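Local coordinates for Sn-glycerol-3-phosphate ABC transporter substrate-binding protein UspB (Mycobacterium tuberculosis, PDB 4MFI) that binds glycerophosphocholine and probably hands it to a membrane-bound ATP-binding cassette importer for uptake, at residues 39-44 with 95-100; 52-57 with 69-74; 148-153 with 307-312; 76-81 with 99-104. All coordinates share one frame; numbering follows the deposited sequence.

In the fold
From the N terminus, strand 39-43 comes first, then helix 50-63, strand 69-73, helix 78-88 and strand 97-101. Contact 1 closes the loop from 39-44 to 95-100 by pairing two parallel strands. Contact 2 lies within that loop and sets helix 50-63 on strand 69-73, the other neighbour of strand 39-43. Contact 4 opens inside the same loop and ends on the same strand, sharing L99 and L100; it ties helix 78-88 to strand 97-101. Contact 3 follows in series. It closes a long loop and pairs strand 307-310 with strand 144-160; strand 307-310 also runs antiparallel beside strand 97-101.

Contact 1 of 4, residues 39-44 with 95-100; sequences IDFWSS and PDVVLL
W42 meets P95 because its CG stands anti to the carbonyl carbon (chi1 -73°), which lays one face of the indole against P95 CB. The two side chains cross at about a right angle. P95 CB lies 3.4 Å from the centroid of the W42 five-membered ring, close to the ring normal, a CH-pi contact. P95 CG and CD pack on the six-membered ring. K84 adds a cation-pi contact to the indole. F41 and V97 are bridge partners on the sheet face opposite W42 and V98. There the F41 ring, anti to the backbone N (chi1 174°), brings CD1 to 3.7 Å from V97 CG1.

Backbone bonds join the strands. W42 N donates to V97 O at 2.9 Å, and L99 N donates to W42 O at 3.1 Å. D40 O is gripped twice, by D96 N at 2.9 Å and by V97 N at 3.1 Å. D40 N gives a nearly straight bond (178°) to D96 OD2 at 2.9 Å, so a carboxylate accepts it where the pairing begins. The two carboxylates come near each other, with D40 OD2 and D96 OD2 4.0 Å apart. K33 bridges to both and probably offsets their repulsion, while R319 holds D96 OD1. These are neighbouring parallel strands in a lobe of the type II periplasmic binding protein fold.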
loop_
_atom_site.group_PDB
_atom_site.type_symbol
_atom_site.label_atom_id
_atom_site.label_comp_id
_atom_site.label_asym_id
_atom_site.label_seq_id
_atom_site.Cartn_x
_atom_site.Cartn_y
_atom_site.Cartn_z
ATOM N N ILE A 39 -19.045 18.208 9.474
ATOM C CA ILE A 39 -17.727 17.614 9.299
ATOM C C ILE A 39 -17.443 17.460 7.804
ATOM O O ILE A 39 -18.174 16.758 7.102
ATOM C CB ILE A 39 -17.660 16.235 9.984
ATOM C CG1 ILE A 39 -17.875 16.387 11.495
ATOM C CG2 ILE A 39 -16.329 15.543 9.692
ATOM C CD1 ILE A 39 -18.112 15.074 12.230
ATOM N N ASP A 40 -16.395 18.124 7.317
ATOM C CA ASP A 40 -16.037 18.057 5.902
ATOM C C ASP A 40 -15.030 16.933 5.674
ATOM O O ASP A 40 -13.904 16.984 6.177
ATOM C CB ASP A 40 -15.478 19.404 5.418
ATOM C CG ASP A 40 -16.543 20.499 5.351
ATOM O OD1 ASP A 40 -17.664 20.219 4.868
ATOM O OD2 ASP A 40 -16.271 21.641 5.793
ATOM N N PHE A 41 -15.458 15.907 4.944
ATOM C CA PHE A 41 -14.649 14.721 4.676
ATOM C C PHE A 41 -14.199 14.764 3.219
ATOM O O PHE A 41 -15.008 14.602 2.301
ATOM C CB PHE A 41 -15.472 13.458 4.973
ATOM C CG PHE A 41 -14.797 12.166 4.595
ATOM C CD1 PHE A 41 -13.410 12.066 4.528
ATOM C CD2 PHE A 41 -15.561 11.045 4.297
ATOM C CE1 PHE A 41 -12.799 10.872 4.166
ATOM C CE2 PHE A 41 -14.958 9.844 3.942
ATOM C CZ PHE A 41 -13.575 9.758 3.879
ATOM N N TRP A 42 -12.906 15.007 3.019
ATOM C CA TRP A 42 -12.323 15.079 1.683
ATOM C C TRP A 42 -11.772 13.730 1.256
ATOM O O TRP A 42 -10.798 13.232 1.831
ATOM C CB TRP A 42 -11.197 16.111 1.641
ATOM C CG TRP A 42 -11.658 17.535 1.691
ATOM C CD1 TRP A 42 -12.891 17.997 2.065
ATOM C CD2 TRP A 42 -10.887 18.689 1.345
ATOM N NE1 TRP A 42 -12.928 19.369 1.975
ATOM C CE2 TRP A 42 -11.709 19.818 1.536
ATOM C CE3 TRP A 42 -9.577 18.878 0.893
ATOM C CZ2 TRP A 42 -11.261 21.118 1.296
ATOM C CZ3 TRP A 42 -9.134 20.169 0.654
ATOM C CH2 TRP A 42 -9.974 21.271 0.854
ATOM N N SER A 43 -12.398 13.143 0.243
ATOM C CA SER A 43 -12.007 11.830 -0.253
ATOM C C SER A 43 -11.890 11.822 -1.775
ATOM O O SER A 43 -12.536 12.617 -2.464
ATOM C CB SER A 43 -13.038 10.787 0.184
ATOM O OG SER A 43 -12.711 9.503 -0.317
ATOM N N SER A 44 -11.059 10.924 -2.291
ATOM C CA SER A 44 -10.993 10.675 -3.726
ATOM C C SER A 44 -11.870 9.483 -4.101
ATOM O O SER A 44 -11.906 9.070 -5.260
ATOM C CB SER A 44 -9.551 10.405 -4.150
ATOM O OG SER A 44 -8.994 9.368 -3.363
ATOM N N PRO A 95 -10.336 20.713 5.282
ATOM C CA PRO A 95 -11.222 19.606 5.651
ATOM C C PRO A 95 -11.110 19.308 7.140
ATOM O O PRO A 95 -10.117 19.686 7.771
ATOM C CB PRO A 95 -10.660 18.431 4.847
ATOM C CG PRO A 95 -9.214 18.790 4.604
ATOM C CD PRO A 95 -9.236 20.282 4.400
ATOM N N ASP A 96 -12.114 18.641 7.696
ATOM C CA ASP A 96 -11.997 18.087 9.042
ATOM C C ASP A 96 -11.315 16.730 9.016
ATOM O O ASP A 96 -10.596 16.360 9.955
ATOM C CB ASP A 96 -13.376 17.950 9.682
ATOM C CG ASP A 96 -14.021 19.286 9.932
ATOM O OD1 ASP A 96 -13.776 19.875 11.007
ATOM O OD2 ASP A 96 -14.757 19.759 9.040
ATOM N N VAL A 97 -11.557 15.990 7.934
ATOM C CA VAL A 97 -11.016 14.645 7.746
ATOM C C VAL A 97 -10.519 14.576 6.314
ATOM O O VAL A 97 -11.260 14.900 5.384
ATOM C CB VAL A 97 -12.096 13.563 7.981
ATOM C CG1 VAL A 97 -11.544 12.172 7.681
ATOM C CG2 VAL A 97 -12.621 13.636 9.412
ATOM N N VAL A 98 -9.262 14.190 6.132
ATOM C CA VAL A 98 -8.675 14.164 4.795
ATOM C C VAL A 98 -7.964 12.843 4.508
ATOM O O VAL A 98 -7.257 12.297 5.363
ATOM C CB VAL A 98 -7.730 15.383 4.548
ATOM C CG1 VAL A 98 -6.553 15.379 5.529
ATOM C CG2 VAL A 98 -7.246 15.416 3.108
ATOM N N LEU A 99 -8.176 12.324 3.301
ATOM C CA LEU A 99 -7.579 11.066 2.870
ATOM C C LEU A 99 -6.176 11.298 2.293
ATOM O O LEU A 99 -6.022 11.933 1.244
ATOM C CB LEU A 99 -8.479 10.418 1.820
ATOM C CG LEU A 99 -8.091 9.030 1.310
ATOM C CD1 LEU A 99 -8.127 8.027 2.457
ATOM C CD2 LEU A 99 -9.027 8.589 0.197
ATOM N N LEU A 100 -5.156 10.791 2.983
ATOM C CA LEU A 100 -3.761 10.998 2.580
ATOM C C LEU A 100 -3.066 9.661 2.351
ATOM O O LEU A 100 -3.191 8.743 3.175
ATOM C CB LEU A 100 -3.015 11.796 3.652
ATOM C CG LEU A 100 -3.542 13.210 3.906
ATOM C CD1 LEU A 100 -2.781 13.870 5.050
ATOM C CD2 LEU A 100 -3.432 14.053 2.637
#

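Contact 2 of 4, residues 52-57 with 69-74; sequences AERELI and VKLIDA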
loop_
_atom_site.group_PDB
_atom_site.type_symbol
_atom_site.label_atom_id
_atom_site.label_comp_id
_atom_site.label_asym_id
_atom_site.label_seq_id
_atom_site.Cartn_x
_atom_site.Cartn_y
_atom_site.Cartn_z
ATOM N N ALA A 52 -20.257 3.473 -1.017
ATOM C CA ALA A 52 -19.905 2.865 0.262
ATOM C C ALA A 52 -19.647 3.939 1.311
ATOM O O ALA A 52 -20.020 3.785 2.474
ATOM C CB ALA A 52 -18.698 1.966 0.110
ATOM N N GLU A 53 -19.010 5.033 0.897
ATOM C CA GLU A 53 -18.746 6.142 1.807
ATOM C C GLU A 53 -20.038 6.827 2.261
ATOM O O GLU A 53 -20.181 7.181 3.435
ATOM C CB GLU A 53 -17.782 7.143 1.166
ATOM C CG GLU A 53 -16.401 6.549 0.920
ATOM C CD GLU A 53 -15.424 7.534 0.319
ATOM O OE1 GLU A 53 -15.829 8.286 -0.595
ATOM O OE2 GLU A 53 -14.244 7.551 0.756
ATOM N N ARG A 54 -20.980 7.017 1.342
ATOM C CA ARG A 54 -22.271 7.587 1.723
ATOM C C ARG A 54 -23.013 6.683 2.711
ATOM O O ARG A 54 -23.688 7.170 3.619
ATOM C CB ARG A 54 -23.136 7.872 0.498
ATOM C CG ARG A 54 -22.643 9.054 -0.323
ATOM C CD ARG A 54 -23.631 9.434 -1.415
ATOM N NE ARG A 54 -23.889 8.326 -2.332
ATOM C CZ ARG A 54 -23.202 8.105 -3.448
ATOM N NH1 ARG A 54 -22.212 8.919 -3.795
ATOM N NH2 ARG A 54 -23.507 7.072 -4.221
ATOM N N GLU A 55 -22.878 5.371 2.541
ATOM C CA GLU A 55 -23.493 4.429 3.468
ATOM C C GLU A 55 -22.855 4.538 4.851
ATOM O O GLU A 55 -23.555 4.547 5.865
ATOM C CB GLU A 55 -23.401 2.992 2.930
ATOM C CG GLU A 55 -23.756 1.903 3.949
ATOM C CD GLU A 55 -25.205 1.933 4.408
ATOM O OE1 GLU A 55 -26.064 2.485 3.681
ATOM O OE2 GLU A 55 -25.487 1.390 5.504
ATOM N N LEU A 56 -21.530 4.637 4.897
ATOM C CA LEU A 56 -20.837 4.767 6.175
ATOM C C LEU A 56 -21.208 6.077 6.875
ATOM O O LEU A 56 -21.375 6.115 8.098
ATOM C CB LEU A 56 -19.325 4.660 5.981
ATOM C CG LEU A 56 -18.840 3.278 5.540
ATOM C CD1 LEU A 56 -17.337 3.274 5.297
ATOM C CD2 LEU A 56 -19.233 2.222 6.572
ATOM N N ILE A 57 -21.358 7.146 6.097
ATOM C CA ILE A 57 -21.785 8.435 6.640
ATOM C C ILE A 57 -23.192 8.335 7.233
ATOM O O ILE A 57 -23.469 8.888 8.301
ATOM C CB ILE A 57 -21.713 9.545 5.563
ATOM C CG1 ILE A 57 -20.254 9.939 5.306
ATOM C CG2 ILE A 57 -22.519 10.773 5.984
ATOM C CD1 ILE A 57 -20.070 10.825 4.090
ATOM N N VAL A 69 -22.106 14.940 8.276
ATOM C CA VAL A 69 -20.883 14.868 7.489
ATOM C C VAL A 69 -21.173 15.222 6.039
ATOM O O VAL A 69 -22.168 14.775 5.463
ATOM C CB VAL A 69 -20.272 13.449 7.543
ATOM C CG1 VAL A 69 -18.963 13.404 6.767
ATOM C CG2 VAL A 69 -20.051 13.014 8.985
ATOM N N LYS A 70 -20.306 16.040 5.460
ATOM C CA LYS A 70 -20.383 16.376 4.050
ATOM C C LYS A 70 -19.259 15.637 3.325
ATOM O O LYS A 70 -18.080 15.818 3.646
ATOM C CB LYS A 70 -20.247 17.890 3.875
ATOM C CG LYS A 70 -20.220 18.379 2.442
ATOM C CD LYS A 70 -21.414 17.907 1.635
ATOM C CE LYS A 70 -21.342 18.450 0.210
ATOM N NZ LYS A 70 -22.443 17.937 -0.657
ATOM N N LEU A 71 -19.633 14.785 2.375
ATOM C CA LEU A 71 -18.659 14.073 1.556
ATOM C C LEU A 71 -18.263 14.954 0.382
ATOM O O LEU A 71 -19.098 15.309 -0.452
ATOM C CB LEU A 71 -19.239 12.748 1.056
ATOM C CG LEU A 71 -18.302 11.863 0.225
ATOM C CD1 LEU A 71 -17.106 11.425 1.054
ATOM C CD2 LEU A 71 -19.045 10.648 -0.320
ATOM N N ILE A 72 -16.988 15.323 0.338
ATOM C CA ILE A 72 -16.473 16.206 -0.692
ATOM C C ILE A 72 -15.630 15.397 -1.667
ATOM O O ILE A 72 -14.727 14.681 -1.243
ATOM C CB ILE A 72 -15.573 17.291 -0.070
ATOM C CG1 ILE A 72 -16.336 18.092 0.986
ATOM C CG2 ILE A 72 -15.011 18.208 -1.146
ATOM C CD1 ILE A 72 -17.488 18.863 0.422
ATOM N N ASP A 73 -15.929 15.495 -2.963
ATOM C CA ASP A 73 -15.057 14.917 -3.987
ATOM C C ASP A 73 -13.827 15.808 -4.116
ATOM O O ASP A 73 -13.861 16.851 -4.779
ATOM C CB ASP A 73 -15.780 14.795 -5.332
ATOM C CG ASP A 73 -15.008 13.949 -6.345
ATOM O OD1 ASP A 73 -13.790 13.728 -6.154
ATOM O OD2 ASP A 73 -15.624 13.504 -7.341
ATOM N N ALA A 74 -12.739 15.384 -3.484
ATOM C CA ALA A 74 -11.546 16.213 -3.364
ATOM C C ALA A 74 -10.502 15.889 -4.430
ATOM O O ALA A 74 -9.399 16.439 -4.418
ATOM C CB ALA A 74 -10.948 16.064 -1.966
#
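I57 fills the tight part of this contact, packing on V69 and L71. Its CG1 is anti to the carbonyl carbon (chi1 -74°) and the chain is extended beyond it, which carries CD1 out to the strand. I57 CD1 reaches L71 CB at 3.7 Å and V69 CG1 at 3.9 Å. The other branch, I57 CG2, sits 3.8 Å from V69 CB. F326 of helix 317-330 touches both I57 and V69 and closes this apolar patch.

Toward solvent the contact thins to one light touch: the exposed R54 offers its CG to L71 CD2 at 3.9 Å. E53 is buried, but its contact is light too. It approaches L71 at about a right angle, with E53 OE1 3.8 Å from L71 CD1. L71 CD1 is a methyl, so this is only a van der Waals approach. The carboxylate is bonded by H45 at OE1 and by Y150 and S43 at OE2. These bonds tie the helix to the end of strand 39-43, the loop after it and strand 144-160.

No hydrogen bond joins the two segments. The helix and strand axes come within 9.6 Å, and their directions differ by 167°, so they run nearly antiparallel. That is the geometry of a beta-alpha-beta crossover: strand 39-43, helix 50-63 and strand 69-73, with the helix lying on the sheet.

Contact 3 of 4, residues 148-153 with 307-312; sequences VPYARS and AGLAIP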
loop_
_atom_site.group_PDB
_atom_site.type_symbol
_atom_site.label_atom_id
_atom_site.label_comp_id
_atom_site.label_asym_id
_atom_site.label_seq_id
_atom_site.Cartn_x
_atom_site.Cartn_y
_atom_site.Cartn_z
ATOM N N VAL A 148 -5.196 7.245 10.528
ATOM C CA VAL A 148 -5.786 5.940 10.817
ATOM C C VAL A 148 -5.981 5.232 9.468
ATOM O O VAL A 148 -6.464 5.845 8.519
ATOM C CB VAL A 148 -7.144 6.122 11.544
ATOM C CG1 VAL A 148 -7.877 4.794 11.718
ATOM C CG2 VAL A 148 -6.949 6.806 12.893
ATOM N N PRO A 149 -5.606 3.945 9.368
ATOM C CA PRO A 149 -5.739 3.253 8.078
ATOM C C PRO A 149 -7.190 3.172 7.608
ATOM O O PRO A 149 -8.089 2.974 8.431
ATOM C CB PRO A 149 -5.208 1.847 8.379
ATOM C CG PRO A 149 -5.417 1.676 9.862
ATOM C CD PRO A 149 -5.122 3.043 10.429
ATOM N N TYR A 150 -7.410 3.317 6.303
ATOM C CA TYR A 150 -8.763 3.399 5.754
ATOM C C TYR A 150 -8.921 2.541 4.497
ATOM O O TYR A 150 -9.724 1.609 4.473
ATOM C CB TYR A 150 -9.084 4.858 5.449
ATOM C CG TYR A 150 -10.426 5.141 4.805
ATOM C CD1 TYR A 150 -11.614 5.015 5.524
ATOM C CD2 TYR A 150 -10.501 5.596 3.492
ATOM C CE1 TYR A 150 -12.840 5.312 4.942
ATOM C CE2 TYR A 150 -11.722 5.896 2.900
ATOM C CZ TYR A 150 -12.886 5.752 3.627
ATOM O OH TYR A 150 -14.096 6.063 3.045
ATOM N N ALA A 151 -8.151 2.856 3.456
ATOM C CA ALA A 151 -8.214 2.128 2.187
ATOM C C ALA A 151 -6.847 1.507 1.936
ATOM O O ALA A 151 -5.978 2.123 1.312
ATOM C CB ALA A 151 -8.590 3.072 1.051
ATOM N N ARG A 152 -6.649 0.299 2.455
ATOM C CA ARG A 152 -5.323 -0.309 2.506
ATOM C C ARG A 152 -5.220 -1.554 1.635
ATOM O O ARG A 152 -6.188 -2.290 1.469
ATOM C CB ARG A 152 -4.941 -0.638 3.957
ATOM C CG ARG A 152 -5.124 0.541 4.945
ATOM C CD ARG A 152 -4.404 1.842 4.510
ATOM N NE ARG A 152 -3.052 1.509 4.089
ATOM C CZ ARG A 152 -2.005 1.396 4.900
ATOM N NH1 ARG A 152 -2.094 1.728 6.188
ATOM N NH2 ARG A 152 -0.851 0.986 4.400
ATOM N N SER A 153 -4.025 -1.775 1.093
ATOM C CA SER A 153 -3.749 -2.881 0.189
ATOM C C SER A 153 -2.379 -3.447 0.522
ATOM O O SER A 153 -1.631 -2.858 1.307
ATOM C CB SER A 153 -3.703 -2.351 -1.233
ATOM O OG SER A 153 -2.693 -1.359 -1.316
ATOM N N ALA A 307 -4.068 4.341 1.657
ATOM C CA ALA A 307 -4.285 5.653 2.267
ATOM C C ALA A 307 -5.019 5.598 3.598
ATOM O O ALA A 307 -5.789 4.666 3.871
ATOM C CB ALA A 307 -5.042 6.556 1.299
ATOM N N GLY A 308 -4.778 6.622 4.416
ATOM C CA GLY A 308 -5.388 6.748 5.722
ATOM C C GLY A 308 -6.105 8.070 5.905
ATOM O O GLY A 308 -6.020 8.964 5.059
ATOM N N LEU A 309 -6.802 8.203 7.028
ATOM C CA LEU A 309 -7.555 9.413 7.332
ATOM C C LEU A 309 -6.846 10.237 8.399
ATOM O O LEU A 309 -6.482 9.710 9.459
ATOM C CB LEU A 309 -8.963 9.048 7.813
ATOM C CG LEU A 309 -9.827 8.255 6.836
ATOM C CD1 LEU A 309 -11.183 7.924 7.458
ATOM C CD2 LEU A 309 -10.008 9.031 5.538
ATOM N N ALA A 310 -6.648 11.524 8.114
ATOM C CA ALA A 310 -5.932 12.428 9.014
ATOM C C ALA A 310 -6.803 13.628 9.390
ATOM O O ALA A 310 -7.775 13.942 8.702
ATOM C CB ALA A 310 -4.644 12.911 8.352
ATOM N N ILE A 311 -6.427 14.303 10.471
ATOM C CA ILE A 311 -7.151 15.467 10.970
ATOM C C ILE A 311 -6.212 16.670 10.957
ATOM O O ILE A 311 -5.203 16.676 11.655
ATOM C CB ILE A 311 -7.635 15.227 12.420
ATOM C CG1 ILE A 311 -8.508 13.972 12.502
ATOM C CG2 ILE A 311 -8.378 16.446 12.968
ATOM C CD1 ILE A 311 -8.924 13.626 13.932
ATOM N N PRO A 312 -6.534 17.698 10.158
ATOM C CA PRO A 312 -5.679 18.890 10.129
ATOM C C PRO A 312 -5.497 19.548 11.499
ATOM O O PRO A 312 -6.420 19.570 12.327
ATOM C CB PRO A 312 -6.432 19.829 9.186
ATOM C CG PRO A 312 -7.145 18.890 8.251
ATOM C CD PRO A 312 -7.606 17.766 9.149
#
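V148 and L309 form the regular end of the backbone pairing. V148 N donates to L309 O at 3.0 Å, and L309 N donates to V148 O at 2.8 Å. P149 and G308 follow as a non-hydrogen-bonded pair. The pairing then slips by one residue. A307 O accepts from Y150 N at 3.2 Å and from A151 N at 3.0 Å. The first donor lies in the carbonyl plane, on a lone pair; the second is tilted from that plane. A307 N returns a bond to A151 O at 2.9 Å. Two residues facing one make this a classic beta bulge, and the chain turns a corner at A151.

In the type II periplasmic binding protein fold, strand 307-310 runs antiparallel to its neighbours. Here it lies between strand 97-101 and strand 144-160.

Apolar contact centres on Y150 and L309. Y150 CD1 is 3.5 Å from L309 CD1. L309 CD2 stands 4.2 Å from the centroid of the Y150 ring, 19° off its normal, which makes a CH-pi contact over one face. L99 touches both side chains from strand 97-101.

The polar ends of the side chains turn to other partners. Y150 OH bonds to E53. R152 is bent at chi2 and chi3, which brings its CD to 3.2 Å from A307 O, while its NE bonds to G305 O and its NH2 forms a salt bridge with D138.

Contact 4 of 4, residues 76-81 with 99-104; sequences KDYDEV and LLDDRW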
loop_
_atom_site.group_PDB
_atom_site.type_symbol
_atom_site.label_atom_id
_atom_site.label_comp_id
_atom_site.label_asym_id
_atom_site.label_seq_id
_atom_site.Cartn_x
_atom_site.Cartn_y
_atom_site.Cartn_z
ATOM N N LYS A 76 -9.562 13.040 -8.171
ATOM C CA LYS A 76 -9.727 11.739 -8.811
ATOM C C LYS A 76 -8.744 10.703 -8.256
ATOM O O LYS A 76 -8.920 9.499 -8.446
ATOM C CB LYS A 76 -9.577 11.855 -10.329
ATOM C CG LYS A 76 -8.137 11.940 -10.803
ATOM C CD LYS A 76 -8.033 11.830 -12.316
ATOM C CE LYS A 76 -6.594 11.589 -12.736
ATOM N NZ LYS A 76 -6.436 11.579 -14.217
ATOM N N ASP A 77 -7.709 11.179 -7.569
ATOM C CA ASP A 77 -6.713 10.293 -6.972
ATOM C C ASP A 77 -6.071 10.956 -5.759
ATOM O O ASP A 77 -6.392 12.110 -5.436
ATOM C CB ASP A 77 -5.659 9.846 -8.005
ATOM C CG ASP A 77 -4.870 11.003 -8.610
ATOM O OD1 ASP A 77 -4.688 12.048 -7.955
ATOM O OD2 ASP A 77 -4.392 10.849 -9.753
ATOM N N TYR A 78 -5.163 10.240 -5.100
ATOM C CA TYR A 78 -4.550 10.738 -3.876
ATOM C C TYR A 78 -3.707 11.982 -4.116
ATOM O O TYR A 78 -3.633 12.853 -3.249
ATOM C CB TYR A 78 -3.701 9.651 -3.216
ATOM C CG TYR A 78 -4.475 8.418 -2.809
ATOM C CD1 TYR A 78 -5.747 8.515 -2.248
ATOM C CD2 TYR A 78 -3.929 7.151 -2.980
ATOM C CE1 TYR A 78 -6.448 7.384 -1.869
ATOM C CE2 TYR A 78 -4.621 6.018 -2.606
ATOM C CZ TYR A 78 -5.880 6.137 -2.049
ATOM O OH TYR A 78 -6.576 5.007 -1.673
ATOM N N ASP A 79 -3.058 12.058 -5.277
ATOM C CA ASP A 79 -2.238 13.217 -5.604
ATOM C C ASP A 79 -3.091 14.478 -5.671
ATOM O O ASP A 79 -2.692 15.536 -5.180
ATOM C CB ASP A 79 -1.507 13.017 -6.935
ATOM C CG ASP A 79 -0.326 12.061 -6.830
ATOM O OD1 ASP A 79 0.353 12.044 -5.785
ATOM O OD2 ASP A 79 -0.054 11.343 -7.818
ATOM N N GLU A 80 -4.276 14.363 -6.265
ATOM C CA GLU A 80 -5.166 15.511 -6.391
ATOM C C GLU A 80 -5.718 15.951 -5.038
ATOM O O GLU A 80 -5.842 17.151 -4.775
ATOM C CB GLU A 80 -6.296 15.226 -7.383
ATOM C CG GLU A 80 -5.818 15.107 -8.820
ATOM C CD GLU A 80 -6.955 15.122 -9.818
ATOM O OE1 GLU A 80 -8.135 15.204 -9.389
ATOM O OE2 GLU A 80 -6.665 15.053 -11.033
ATOM N N VAL A 81 -6.042 14.992 -4.173
ATOM C CA VAL A 81 -6.503 15.345 -2.832
ATOM C C VAL A 81 -5.415 16.125 -2.105
ATOM O O VAL A 81 -5.694 17.128 -1.446
ATOM C CB VAL A 81 -6.897 14.107 -2.013
ATOM C CG1 VAL A 81 -7.278 14.502 -0.592
ATOM C CG2 VAL A 81 -8.054 13.383 -2.685
ATOM N N LEU A 99 -8.176 12.324 3.301
ATOM C CA LEU A 99 -7.579 11.066 2.870
ATOM C C LEU A 99 -6.176 11.298 2.293
ATOM O O LEU A 99 -6.022 11.933 1.244
ATOM C CB LEU A 99 -8.479 10.418 1.820
ATOM C CG LEU A 99 -8.091 9.030 1.310
ATOM C CD1 LEU A 99 -8.127 8.027 2.457
ATOM C CD2 LEU A 99 -9.027 8.589 0.197
ATOM N N LEU A 100 -5.156 10.791 2.983
ATOM C CA LEU A 100 -3.761 10.998 2.580
ATOM C C LEU A 100 -3.066 9.661 2.351
ATOM O O LEU A 100 -3.191 8.743 3.175
ATOM C CB LEU A 100 -3.015 11.796 3.652
ATOM C CG LEU A 100 -3.542 13.210 3.906
ATOM C CD1 LEU A 100 -2.781 13.870 5.050
ATOM C CD2 LEU A 100 -3.432 14.053 2.637
ATOM N N ASP A 101 -2.333 9.542 1.243
ATOM C CA ASP A 101 -1.707 8.256 0.927
ATOM C C ASP A 101 -0.412 7.998 1.695
ATOM O O ASP A 101 -0.005 8.794 2.555
ATOM C CB ASP A 101 -1.572 7.990 -0.591
ATOM C CG ASP A 101 -0.408 8.722 -1.257
ATOM O OD1 ASP A 101 0.447 9.329 -0.588
ATOM O OD2 ASP A 101 -0.325 8.652 -2.499
ATOM N N ASP A 102 0.224 6.880 1.370
ATOM C CA ASP A 102 1.420 6.420 2.072
ATOM C C ASP A 102 2.630 7.349 1.974
ATOM O O ASP A 102 3.550 7.235 2.779
ATOM C CB ASP A 102 1.791 4.984 1.646
ATOM C CG ASP A 102 2.034 4.825 0.145
ATOM O OD1 ASP A 102 1.610 5.681 -0.657
ATOM O OD2 ASP A 102 2.637 3.796 -0.243
ATOM N N ARG A 103 2.618 8.267 1.007
ATOM C CA ARG A 103 3.724 9.200 0.805
ATOM C C ARG A 103 3.343 10.595 1.275
ATOM O O ARG A 103 4.150 11.318 1.856
ATOM C CB ARG A 103 4.110 9.256 -0.676
ATOM C CG ARG A 103 4.438 7.900 -1.285
ATOM C CD ARG A 103 4.245 7.901 -2.795
ATOM N NE ARG A 103 2.930 8.438 -3.151
ATOM C CZ ARG A 103 2.668 9.141 -4.249
ATOM N NH1 ARG A 103 3.628 9.385 -5.142
ATOM N NH2 ARG A 103 1.439 9.604 -4.453
ATOM N N TRP A 104 2.102 10.979 1.026
ATOM C CA TRP A 104 1.689 12.340 1.329
ATOM C C TRP A 104 1.477 12.611 2.816
ATOM O O TRP A 104 1.664 13.743 3.260
ATOM C CB TRP A 104 0.429 12.704 0.550
ATOM C CG TRP A 104 0.670 13.067 -0.890
ATOM C CD1 TRP A 104 0.350 12.324 -1.997
ATOM C CD2 TRP A 104 1.271 14.271 -1.381
ATOM N NE1 TRP A 104 0.717 12.997 -3.142
ATOM C CE2 TRP A 104 1.278 14.196 -2.791
ATOM C CE3 TRP A 104 1.798 15.411 -0.765
ATOM C CZ2 TRP A 104 1.791 15.213 -3.591
ATOM C CZ3 TRP A 104 2.306 16.423 -1.559
ATOM C CH2 TRP A 104 2.304 16.316 -2.960
HETATM O O HOH W 1 -3.620 11.839 -0.541
HETATM O O HOH W 2 2.410 10.281 -7.662
#
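A salt-bridge network of D79, R103, D101 and D102 links the start of helix 78-88 to the turn after strand 97-101. D102 joins only by a long bridge to R103 and has R385 as a further partner. D79 OD1 takes two donors. W104 NE1 lies 2.8 Å from it on its anti lone pair, and the bond is straight (179°) and in the indole plane. R103 NH2 reaches D79 OD1 at 3.0 Å on the syn side but tilted well out of the carboxylate plane, in a more bent bond. The same R103 NH2 also bonds to D101 OD2 at 2.8 Å, in the guanidinium plane. Water 2 joins D79 OD2 to R103 NH1, and D392 gives R103 a further salt bridge.

Each helix here starts beyond the C-terminal end of a parallel strand, as in alpha/beta lobes, and an aspartate caps each start. D77 is the N-cap of helix 78-88 and accepts from E80 N. D101 has its CG between the backbone N and carbonyl carbon (chi1 79°), so D101 OD1 can accept from W104 N at 2.8 Å and R103 N at 2.9 Å.

Y78 CE1 makes an apolar contact with L99 CD2 at the ring edge, 3.5 Å away. D101 CB meets the ring obliquely, 3.5 Å from Y78 CD2. Water 1 donates to Y78 O and L99 O and accepts from D101 N.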